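Local coordinates for protein 2-dehydropantoate 2-reductase, putative (Enterococcus faecalis, PDB 2EW2) that probably catalyses the NADPH-dependent reduction of 2-dehydropantoate (ketopantoate) to (R)-pantoate, the second step in making pantoate for pantothenate biosynthesis, at residues E66-Q71 / Q95-E100; V128-W133 / R185-R190; L225-A230 / L240-V245. All coordinates share one frame; numbering follows the deposited sequence.

Contact 1: residues E66-Q71 / Q95-E100; sequences EEIDHQ and QPMITE
Pro-96 is the pivot of this loop-to-loop contact: its ring is wedged between Ile-68 on the inner flank and the imidazole of His-70 toward the surface. On the inner side Ile-68 and Met-97 are enclosed. A chi1 of -59° sets Ile-68 CG1 beside the backbone N and leaves CG2 anti to it; Ile-68 CG2 lies 4.0 Å from Pro-96 CG and 3.9 Å from Met-97 CG, touching both at once. Met-97, a selenomethionine, crosses Ile-68 at about a right angle, and the bend at its chi3 leaves Met-97 SE 3.9 Å from Ile-68 CD1. Backbone bonding of Met-97 to Val-75 anchors this side to the chain leading into strand 77-80.

Outward, the exposed His-70 and Asp-69 meet the same proline at the solvent side. Pro-96 CB sits over a face of the His-70 ring in a CH-pi contact, 3.7 Å from its centroid and displaced toward the ND1 and CE1 rim. Pro-96 CB also comes to 3.4 Å from Asp-69 O. An Asx turn shapes the loop here, with Gln-71 N donating to Asp-69 OD1 at 2.9 Å. With neither hydrogen bond nor salt bridge between 66-71 and 95-100, the loops are probably held mainly by shape and by the burial of Ile-68 and Met-97.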
loop_
_atom_site.group_PDB
_atom_site.type_symbol
_atom_site.label_atom_id
_atom_site.label_comp_id
_atom_site.label_asym_id
_atom_site.label_seq_id
_atom_site.Cartn_x
_atom_site.Cartn_y
_atom_site.Cartn_z
ATOM N N GLU B 66 -15.919 34.728 -8.893
ATOM C CA GLU B 66 -14.932 35.787 -9.114
ATOM C C GLU B 66 -15.512 37.206 -9.039
ATOM O O GLU B 66 -14.769 38.160 -8.825
ATOM C CB GLU B 66 -14.146 35.568 -10.424
ATOM C CG GLU B 66 -14.995 35.442 -11.689
ATOM C CD GLU B 66 -15.292 33.991 -12.091
ATOM O OE1 GLU B 66 -15.356 33.734 -13.321
ATOM O OE2 GLU B 66 -15.456 33.108 -11.202
ATOM N N GLU B 67 -16.832 37.324 -9.207
ATOM C CA GLU B 67 -17.556 38.599 -9.135
ATOM C C GLU B 67 -17.816 39.088 -7.713
ATOM O O GLU B 67 -18.109 40.265 -7.497
ATOM C CB GLU B 67 -18.920 38.454 -9.797
ATOM C CG GLU B 67 -18.911 38.610 -11.283
ATOM C CD GLU B 67 -20.307 38.487 -11.875
ATOM O OE1 GLU B 67 -20.627 39.296 -12.783
ATOM O OE2 GLU B 67 -21.072 37.590 -11.445
ATOM N N ILE B 68 -17.753 38.178 -6.748
ATOM C CA ILE B 68 -18.148 38.486 -5.377
ATOM C C ILE B 68 -17.165 39.456 -4.719
ATOM O O ILE B 68 -15.956 39.259 -4.764
ATOM C CB ILE B 68 -18.304 37.186 -4.527
ATOM C CG1 ILE B 68 -19.352 36.246 -5.148
ATOM C CG2 ILE B 68 -18.627 37.503 -3.060
ATOM C CD1 ILE B 68 -20.797 36.778 -5.095
ATOM N N ASP B 69 -17.690 40.507 -4.108
ATOM C CA ASP B 69 -16.861 41.426 -3.350
ATOM C C ASP B 69 -17.626 41.994 -2.169
ATOM O O ASP B 69 -18.758 41.566 -1.886
ATOM C CB ASP B 69 -16.288 42.545 -4.246
ATOM C CG ASP B 69 -17.367 43.389 -4.918
ATOM O OD1 ASP B 69 -18.476 43.570 -4.365
ATOM O OD2 ASP B 69 -17.078 43.895 -6.019
ATOM N N HIS B 70 -17.025 42.963 -1.485
ATOM C CA HIS B 70 -17.628 43.506 -0.277
ATOM C C HIS B 70 -18.837 44.411 -0.522
ATOM O O HIS B 70 -19.449 44.910 0.421
ATOM C CB HIS B 70 -16.566 44.120 0.653
ATOM C CG HIS B 70 -15.899 43.107 1.527
ATOM N ND1 HIS B 70 -14.910 42.267 1.066
ATOM C CD2 HIS B 70 -16.122 42.757 2.816
ATOM C CE1 HIS B 70 -14.527 41.464 2.045
ATOM N NE2 HIS B 70 -15.252 41.734 3.116
ATOM N N GLN B 71 -19.234 44.553 -1.782
ATOM C CA GLN B 71 -20.528 45.168 -2.074
ATOM C C GLN B 71 -21.666 44.147 -2.130
ATOM O O GLN B 71 -22.837 44.516 -2.196
ATOM C CB GLN B 71 -20.450 46.015 -3.343
ATOM C CG GLN B 71 -19.479 47.198 -3.150
ATOM C CD GLN B 71 -19.644 48.263 -4.196
ATOM O OE1 GLN B 71 -20.682 48.351 -4.851
ATOM N NE2 GLN B 71 -18.619 49.093 -4.360
ATOM N N GLN B 95 -15.949 34.581 0.675
ATOM C CA GLN B 95 -15.583 35.262 1.924
ATOM C C GLN B 95 -16.211 36.639 2.170
ATOM O O GLN B 95 -16.644 36.895 3.287
ATOM C CB GLN B 95 -14.069 35.400 2.055
ATOM C CG GLN B 95 -13.421 34.166 2.610
ATOM C CD GLN B 95 -11.966 34.395 2.927
ATOM O OE1 GLN B 95 -11.583 34.404 4.091
ATOM N NE2 GLN B 95 -11.149 34.581 1.891
ATOM N N PRO B 96 -16.248 37.534 1.152
ATOM C CA PRO B 96 -16.913 38.826 1.422
ATOM C C PRO B 96 -18.360 38.721 1.943
ATOM O O PRO B 96 -18.872 39.678 2.534
ATOM C CB PRO B 96 -16.878 39.540 0.056
ATOM C CG PRO B 96 -15.720 38.921 -0.660
ATOM C CD PRO B 96 -15.699 37.481 -0.214
HETATM N N MSE B 97 -18.999 37.563 1.765
HETATM C CA MSE B 97 -20.386 37.397 2.203
HETATM C C MSE B 97 -20.486 36.785 3.588
HETATM O O MSE B 97 -21.583 36.633 4.125
HETATM C CB MSE B 97 -21.186 36.561 1.191
HETATM C CG MSE B 97 -21.193 37.175 -0.190
HETATM SE SE MSE B 97 -22.146 36.019 -1.468
HETATM C CE MSE B 97 -23.991 36.579 -1.086
ATOM N N ILE B 98 -19.332 36.460 4.160
ATOM C CA ILE B 98 -19.258 35.793 5.450
ATOM C C ILE B 98 -18.932 36.802 6.557
ATOM O O ILE B 98 -18.032 37.625 6.401
ATOM C CB ILE B 98 -18.172 34.660 5.442
ATOM C CG1 ILE B 98 -18.506 33.608 4.379
ATOM C CG2 ILE B 98 -18.031 34.006 6.829
ATOM C CD1 ILE B 98 -17.353 32.620 4.066
ATOM N N THR B 99 -19.684 36.744 7.651
ATOM C CA THR B 99 -19.308 37.425 8.894
ATOM C C THR B 99 -19.095 36.367 9.972
ATOM O O THR B 99 -19.279 35.156 9.720
ATOM C CB THR B 99 -20.398 38.408 9.388
ATOM O OG1 THR B 99 -21.493 37.686 9.975
ATOM C CG2 THR B 99 -20.913 39.289 8.257
ATOM N N GLU B 100 -18.767 36.834 11.181
ATOM C CA GLU B 100 -18.654 35.998 12.367
ATOM C C GLU B 100 -19.942 35.250 12.667
ATOM O O GLU B 100 -19.904 34.223 13.327
ATOM C CB GLU B 100 -18.290 36.859 13.591
ATOM C CG GLU B 100 -18.894 38.277 13.525
ATOM C CD GLU B 100 -19.004 38.948 14.874
ATOM O OE1 GLU B 100 -18.154 38.677 15.756
ATOM O OE2 GLU B 100 -19.958 39.749 15.045
#

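Contact 2: residues V128-W133 / R185-R190; sequences VGITMW and RYSIWR
Val-128 and Ile-188 carry most of this contact, meeting where the strand 126-131 passes the helix 184-195. Their side chains run past one another in opposite directions, and Val-128 CG2 comes to 3.3 Å from Ile-188 CD1, closer than carbon atoms usually pack. The valine engages the helix with both methyls: a chi1 of 57° sets CG1 between the backbone N and the carbonyl carbon, which turns it to Arg-185 while CG2 faces Ile-188. Val-128 CG1 lies 3.6 Å from Arg-185 CG, so the arginine contributes its aliphatic stem. The guanidinium group belongs elsewhere, with NH2 bonded to Glu-236 O.

Ile-130, two residues on and on the same face of the strand, is the third main contributor. Ile-130 CD1 reaches the helix 3.3 Å from Ser-187 OG, and lies more loosely beside Ile-188, 4.4 Å from Ile-188 CG1. The serine hydroxyl is hydrogen-bonded to Val-184 O, and the isoleucine methyl touches it by van der Waals contact.

The axes of strand 128-131 and helix segment 185-190 pass 9.2 Å apart at an angle of 72°. Val-128 and Ile-130, with Gly-129 turned away between them, thus present their side chains to a steeply crossing helix, at the joint between the Rossmann-type nucleotide-binding domain and the helical C-terminal domain characteristic of ketopantoate reductases.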
loop_
_atom_site.group_PDB
_atom_site.type_symbol
_atom_site.label_atom_id
_atom_site.label_comp_id
_atom_site.label_asym_id
_atom_site.label_seq_id
_atom_site.Cartn_x
_atom_site.Cartn_y
_atom_site.Cartn_z
ATOM N N VAL B 128 -23.403 19.971 9.172
ATOM C CA VAL B 128 -23.266 18.985 8.099
ATOM C C VAL B 128 -24.631 18.365 7.845
ATOM O O VAL B 128 -25.409 18.180 8.771
ATOM C CB VAL B 128 -22.164 17.934 8.444
ATOM C CG1 VAL B 128 -22.452 17.223 9.768
ATOM C CG2 VAL B 128 -21.962 16.955 7.320
ATOM N N GLY B 129 -24.941 18.067 6.595
ATOM C CA GLY B 129 -26.197 17.382 6.353
ATOM C C GLY B 129 -26.174 16.423 5.192
ATOM O O GLY B 129 -25.200 16.355 4.440
ATOM N N ILE B 130 -27.265 15.687 5.059
ATOM C CA ILE B 130 -27.433 14.740 3.978
ATOM C C ILE B 130 -28.766 15.095 3.345
ATOM O O ILE B 130 -29.774 15.243 4.048
ATOM C CB ILE B 130 -27.432 13.277 4.501
ATOM C CG1 ILE B 130 -26.102 12.948 5.178
ATOM C CG2 ILE B 130 -27.698 12.273 3.363
ATOM C CD1 ILE B 130 -26.168 11.710 6.050
ATOM N N THR B 131 -28.765 15.268 2.030
ATOM C CA THR B 131 -30.009 15.515 1.314
ATOM C C THR B 131 -30.461 14.259 0.569
ATOM O O THR B 131 -29.681 13.643 -0.158
ATOM C CB THR B 131 -29.927 16.744 0.376
ATOM O OG1 THR B 131 -31.156 16.870 -0.329
ATOM C CG2 THR B 131 -28.786 16.639 -0.638
HETATM N N MSE B 132 -31.716 13.883 0.775
HETATM C CA MSE B 132 -32.300 12.718 0.115
HETATM C C MSE B 132 -33.188 13.126 -1.069
HETATM O O MSE B 132 -33.773 12.267 -1.741
HETATM C CB MSE B 132 -33.097 11.865 1.115
HETATM C CG MSE B 132 -32.258 11.130 2.182
HETATM SE SE MSE B 132 -31.586 12.289 3.619
HETATM C CE MSE B 132 -31.076 10.894 4.926
ATOM N N TRP B 133 -33.290 14.431 -1.323
ATOM C CA TRP B 133 -34.080 14.948 -2.464
ATOM C C TRP B 133 -33.386 14.587 -3.778
ATOM O O TRP B 133 -32.196 14.259 -3.787
ATOM C CB TRP B 133 -34.256 16.473 -2.396
ATOM C CG TRP B 133 -35.178 16.943 -1.312
ATOM C CD1 TRP B 133 -34.835 17.272 -0.035
ATOM C CD2 TRP B 133 -36.601 17.117 -1.402
ATOM N NE1 TRP B 133 -35.956 17.640 0.684
ATOM C CE2 TRP B 133 -37.052 17.561 -0.133
ATOM C CE3 TRP B 133 -37.536 16.949 -2.430
ATOM C CZ2 TRP B 133 -38.396 17.844 0.133
ATOM C CZ3 TRP B 133 -38.872 17.224 -2.164
ATOM C CH2 TRP B 133 -39.291 17.675 -0.888
ATOM N N ARG B 185 -22.998 12.857 11.327
ATOM C CA ARG B 185 -21.534 12.759 11.323
ATOM C C ARG B 185 -21.099 11.297 11.364
ATOM O O ARG B 185 -20.232 10.909 10.609
ATOM C CB ARG B 185 -20.939 13.571 12.483
ATOM C CG ARG B 185 -21.183 15.087 12.304
ATOM C CD ARG B 185 -20.724 15.928 13.489
ATOM N NE ARG B 185 -19.311 15.702 13.757
ATOM C CZ ARG B 185 -18.815 15.413 14.955
ATOM N NH1 ARG B 185 -19.615 15.406 16.015
ATOM N NH2 ARG B 185 -17.510 15.185 15.099
ATOM N N TYR B 186 -21.752 10.499 12.213
ATOM C CA TYR B 186 -21.490 9.060 12.306
ATOM C C TYR B 186 -21.720 8.343 10.972
ATOM O O TYR B 186 -20.871 7.559 10.525
ATOM C CB TYR B 186 -22.322 8.404 13.438
ATOM C CG TYR B 186 -21.952 6.949 13.649
ATOM C CD1 TYR B 186 -21.013 6.585 14.602
ATOM C CD2 TYR B 186 -22.504 5.941 12.845
ATOM C CE1 TYR B 186 -20.644 5.244 14.776
ATOM C CE2 TYR B 186 -22.139 4.602 13.007
ATOM C CZ TYR B 186 -21.206 4.255 13.964
ATOM O OH TYR B 186 -20.839 2.913 14.120
ATOM N N SER B 187 -22.850 8.619 10.316
ATOM C CA SER B 187 -23.157 7.940 9.063
ATOM C C SER B 187 -22.160 8.297 7.963
ATOM O O SER B 187 -21.778 7.438 7.161
ATOM C CB SER B 187 -24.593 8.227 8.612
ATOM O OG SER B 187 -24.644 9.490 7.996
ATOM N N ILE B 188 -21.736 9.558 7.933
ATOM C CA ILE B 188 -20.711 9.999 6.995
ATOM C C ILE B 188 -19.357 9.286 7.209
ATOM O O ILE B 188 -18.694 8.870 6.237
ATOM C CB ILE B 188 -20.568 11.539 7.040
ATOM C CG1 ILE B 188 -21.809 12.191 6.415
ATOM C CG2 ILE B 188 -19.233 12.022 6.404
ATOM C CD1 ILE B 188 -21.962 13.654 6.761
ATOM N N TRP B 189 -18.957 9.159 8.466
ATOM C CA TRP B 189 -17.730 8.441 8.823
ATOM C C TRP B 189 -17.840 6.958 8.488
ATOM O O TRP B 189 -16.900 6.370 7.947
ATOM C CB TRP B 189 -17.432 8.592 10.311
ATOM C CG TRP B 189 -16.540 9.742 10.640
ATOM C CD1 TRP B 189 -16.907 10.950 11.202
ATOM C CD2 TRP B 189 -15.130 9.808 10.424
ATOM N NE1 TRP B 189 -15.797 11.754 11.352
ATOM C CE2 TRP B 189 -14.692 11.076 10.892
ATOM C CE3 TRP B 189 -14.182 8.913 9.885
ATOM C CZ2 TRP B 189 -13.343 11.474 10.838
ATOM C CZ3 TRP B 189 -12.832 9.316 9.829
ATOM C CH2 TRP B 189 -12.433 10.589 10.303
ATOM N N ARG B 190 -18.975 6.354 8.838
ATOM C CA ARG B 190 -19.222 4.945 8.534
ATOM C C ARG B 190 -19.196 4.665 7.031
ATOM O O ARG B 190 -18.637 3.650 6.588
ATOM C CB ARG B 190 -20.530 4.459 9.157
ATOM C CG ARG B 190 -20.837 2.998 8.821
ATOM C CD ARG B 190 -22.065 2.534 9.562
ATOM N NE ARG B 190 -22.565 1.236 9.121
ATOM C CZ ARG B 190 -23.203 1.021 7.966
ATOM N NH1 ARG B 190 -23.380 2.001 7.083
ATOM N NH2 ARG B 190 -23.653 -0.188 7.683
#

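Contact 3: residues L225-A230 / L240-V245; sequences LISEFA and LDQAEV
A helix-loop-helix unit of the C-terminal helical domain is closed here, where the start of helix 242-252 packs against helix 218-235. Gln-242 supplies the central side chain, extended beyond CG and laid across the first helix. Gln-242 CG lies 3.8 Å from Ile-226 CG2, and the amide continues over the methyl of Ala-230, with Gln-242 NE2 3.6 Å from Ala-230 CB. The far end of the glutamine is polar: Gln-242 OE1 stands 3.0 Å from Ser-227 OG, whose hydroxyl also has Lys-223 O, one turn earlier, within hydrogen-bonding range. A water joins the same two residues, donating to Ser-227 O and receiving a weak bond from Gln-242 NE2.

Such a connection between successive helices is part of the all-helical fold that the family shares with the C-terminal domains of the 6-phosphogluconate dehydrogenase clan. The second helix starts just after Asp-241, its N-cap residue, and Asp-241 OD1 accepts from Glu-244 N at 3.2 Å, from well above the carboxylate plane.

Deeper between the helices, Ile-226 and Val-245 make an apolar contact. Val-245 CG1, placed anti to its own amide nitrogen by a chi1 of 175°, meets Ile-226 CD1 at 3.8 Å; both side chains also touch Cys-193 of helix 184-195.

On the approach to the N-cap, Leu-240 leans on the first helix, with Leu-240 CD1 4.1 Å from Phe-229 CB and Leu-240 CB near the methyl of Ala-230. A second water bridges the backbones beside this pair: it donates to Ala-230 O at 2.7 Å and accepts from Leu-240 N.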
loop_
_atom_site.group_PDB
_atom_site.type_symbol
_atom_site.label_atom_id
_atom_site.label_comp_id
_atom_site.label_asym_id
_atom_site.label_seq_id
_atom_site.Cartn_x
_atom_site.Cartn_y
_atom_site.Cartn_z
ATOM N N LEU B 225 -7.415 -0.935 7.888
ATOM C CA LEU B 225 -7.978 0.318 7.351
ATOM C C LEU B 225 -9.121 0.852 8.225
ATOM O O LEU B 225 -9.166 2.062 8.502
ATOM C CB LEU B 225 -8.430 0.153 5.884
ATOM C CG LEU B 225 -7.320 0.221 4.838
ATOM C CD1 LEU B 225 -7.753 -0.424 3.538
ATOM C CD2 LEU B 225 -6.880 1.657 4.634
ATOM N N ILE B 226 -10.022 -0.041 8.662
ATOM C CA ILE B 226 -11.119 0.330 9.555
ATOM C C ILE B 226 -10.592 0.932 10.858
ATOM O O ILE B 226 -11.116 1.952 11.340
ATOM C CB ILE B 226 -12.097 -0.839 9.860
ATOM C CG1 ILE B 226 -12.922 -1.187 8.620
ATOM C CG2 ILE B 226 -13.067 -0.469 11.023
ATOM C CD1 ILE B 226 -13.695 -2.487 8.752
ATOM N N SER B 227 -9.562 0.304 11.421
ATOM C CA SER B 227 -8.924 0.798 12.639
ATOM C C SER B 227 -8.381 2.215 12.509
ATOM O O SER B 227 -8.455 2.988 13.462
ATOM C CB SER B 227 -7.798 -0.153 13.076
ATOM O OG SER B 227 -8.391 -1.341 13.594
ATOM N N GLU B 228 -7.826 2.539 11.343
ATOM C CA GLU B 228 -7.315 3.886 11.061
ATOM C C GLU B 228 -8.434 4.917 10.981
ATOM O O GLU B 228 -8.326 5.997 11.593
ATOM C CB GLU B 228 -6.463 3.905 9.792
ATOM C CG GLU B 228 -5.152 3.127 9.925
ATOM C CD GLU B 228 -4.309 3.148 8.672
ATOM O OE1 GLU B 228 -4.657 3.860 7.702
ATOM O OE2 GLU B 228 -3.267 2.456 8.665
ATOM N N PHE B 229 -9.499 4.600 10.236
ATOM C CA PHE B 229 -10.711 5.436 10.242
ATOM C C PHE B 229 -11.220 5.682 11.661
ATOM O O PHE B 229 -11.452 6.832 12.044
ATOM C CB PHE B 229 -11.837 4.852 9.366
ATOM C CG PHE B 229 -11.673 5.147 7.904
ATOM C CD1 PHE B 229 -10.732 4.460 7.141
ATOM C CD2 PHE B 229 -12.459 6.105 7.289
ATOM C CE1 PHE B 229 -10.583 4.747 5.778
ATOM C CE2 PHE B 229 -12.315 6.401 5.941
ATOM C CZ PHE B 229 -11.363 5.718 5.184
ATOM N N ALA B 230 -11.392 4.610 12.425
ATOM C CA ALA B 230 -11.878 4.693 13.812
ATOM C C ALA B 230 -10.970 5.475 14.757
ATOM O O ALA B 230 -11.461 6.254 15.588
ATOM C CB ALA B 230 -12.141 3.306 14.375
ATOM N N LEU B 240 -16.755 4.710 16.030
ATOM C CA LEU B 240 -17.197 3.760 15.017
ATOM C C LEU B 240 -17.291 2.355 15.591
ATOM O O LEU B 240 -16.406 1.903 16.321
ATOM C CB LEU B 240 -16.264 3.760 13.796
ATOM C CG LEU B 240 -16.243 4.935 12.811
ATOM C CD1 LEU B 240 -15.271 4.632 11.662
ATOM C CD2 LEU B 240 -17.647 5.260 12.276
ATOM N N ASP B 241 -18.374 1.671 15.252
ATOM C CA ASP B 241 -18.511 0.265 15.596
ATOM C C ASP B 241 -17.750 -0.561 14.542
ATOM O O ASP B 241 -18.244 -0.814 13.435
ATOM C CB ASP B 241 -19.985 -0.118 15.685
ATOM C CG ASP B 241 -20.195 -1.524 16.218
ATOM O OD1 ASP B 241 -19.247 -2.333 16.251
ATOM O OD2 ASP B 241 -21.343 -1.830 16.586
ATOM N N GLN B 242 -16.528 -0.943 14.895
ATOM C CA GLN B 242 -15.572 -1.522 13.932
ATOM C C GLN B 242 -16.014 -2.911 13.481
ATOM O O GLN B 242 -15.778 -3.315 12.339
ATOM C CB GLN B 242 -14.172 -1.592 14.547
ATOM C CG GLN B 242 -13.503 -0.222 14.810
ATOM C CD GLN B 242 -12.020 -0.356 15.136
ATOM O OE1 GLN B 242 -11.267 -0.968 14.388
ATOM N NE2 GLN B 242 -11.595 0.228 16.250
ATOM N N ALA B 243 -16.664 -3.630 14.396
ATOM C CA ALA B 243 -17.239 -4.939 14.108
ATOM C C ALA B 243 -18.449 -4.835 13.177
ATOM O O ALA B 243 -18.567 -5.599 12.212
ATOM C CB ALA B 243 -17.588 -5.674 15.440
ATOM N N GLU B 244 -19.334 -3.870 13.428
ATOM C CA GLU B 244 -20.477 -3.656 12.548
ATOM C C GLU B 244 -20.028 -3.256 11.147
ATOM O O GLU B 244 -20.615 -3.698 10.148
ATOM C CB GLU B 244 -21.442 -2.597 13.110
ATOM C CG GLU B 244 -22.785 -2.458 12.333
ATOM C CD GLU B 244 -22.691 -1.592 11.060
ATOM O OE1 GLU B 244 -23.344 -1.935 10.045
ATOM O OE2 GLU B 244 -21.964 -0.566 11.064
ATOM N N VAL B 245 -19.013 -2.392 11.069
ATOM C CA VAL B 245 -18.500 -1.966 9.771
ATOM C C VAL B 245 -17.903 -3.155 9.010
ATOM O O VAL B 245 -18.174 -3.318 7.829
ATOM C CB VAL B 245 -17.481 -0.809 9.884
ATOM C CG1 VAL B 245 -16.874 -0.478 8.507
ATOM C CG2 VAL B 245 -18.158 0.436 10.483
HETATM O O HOH W 1 -8.795 2.024 16.183
HETATM O O HOH W 2 -14.066 5.894 16.310
#

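How the contacts relate
From the N terminus, contact 1 comes first, closing the excursion that holds strand 77-80 and helix 84-94 and thus tying together two loops of the Rossmann-type domain. Contact 2 then spans a longer stretch, returning helix 184-195 to strand 126-131 across the domain boundary. Contact 3 closes the short turn between helices 218-235 and 242-252. The three follow in series; none nests in or crosses another. Contacts 1 and 3 lie on opposite sides of the chain's centre, with centres about 40 Å apart, whereas contacts 2 and 3 touch: Arg-190 NE forms a salt bridge with Glu-244 OE2, and Trp-189 packs on Phe-229.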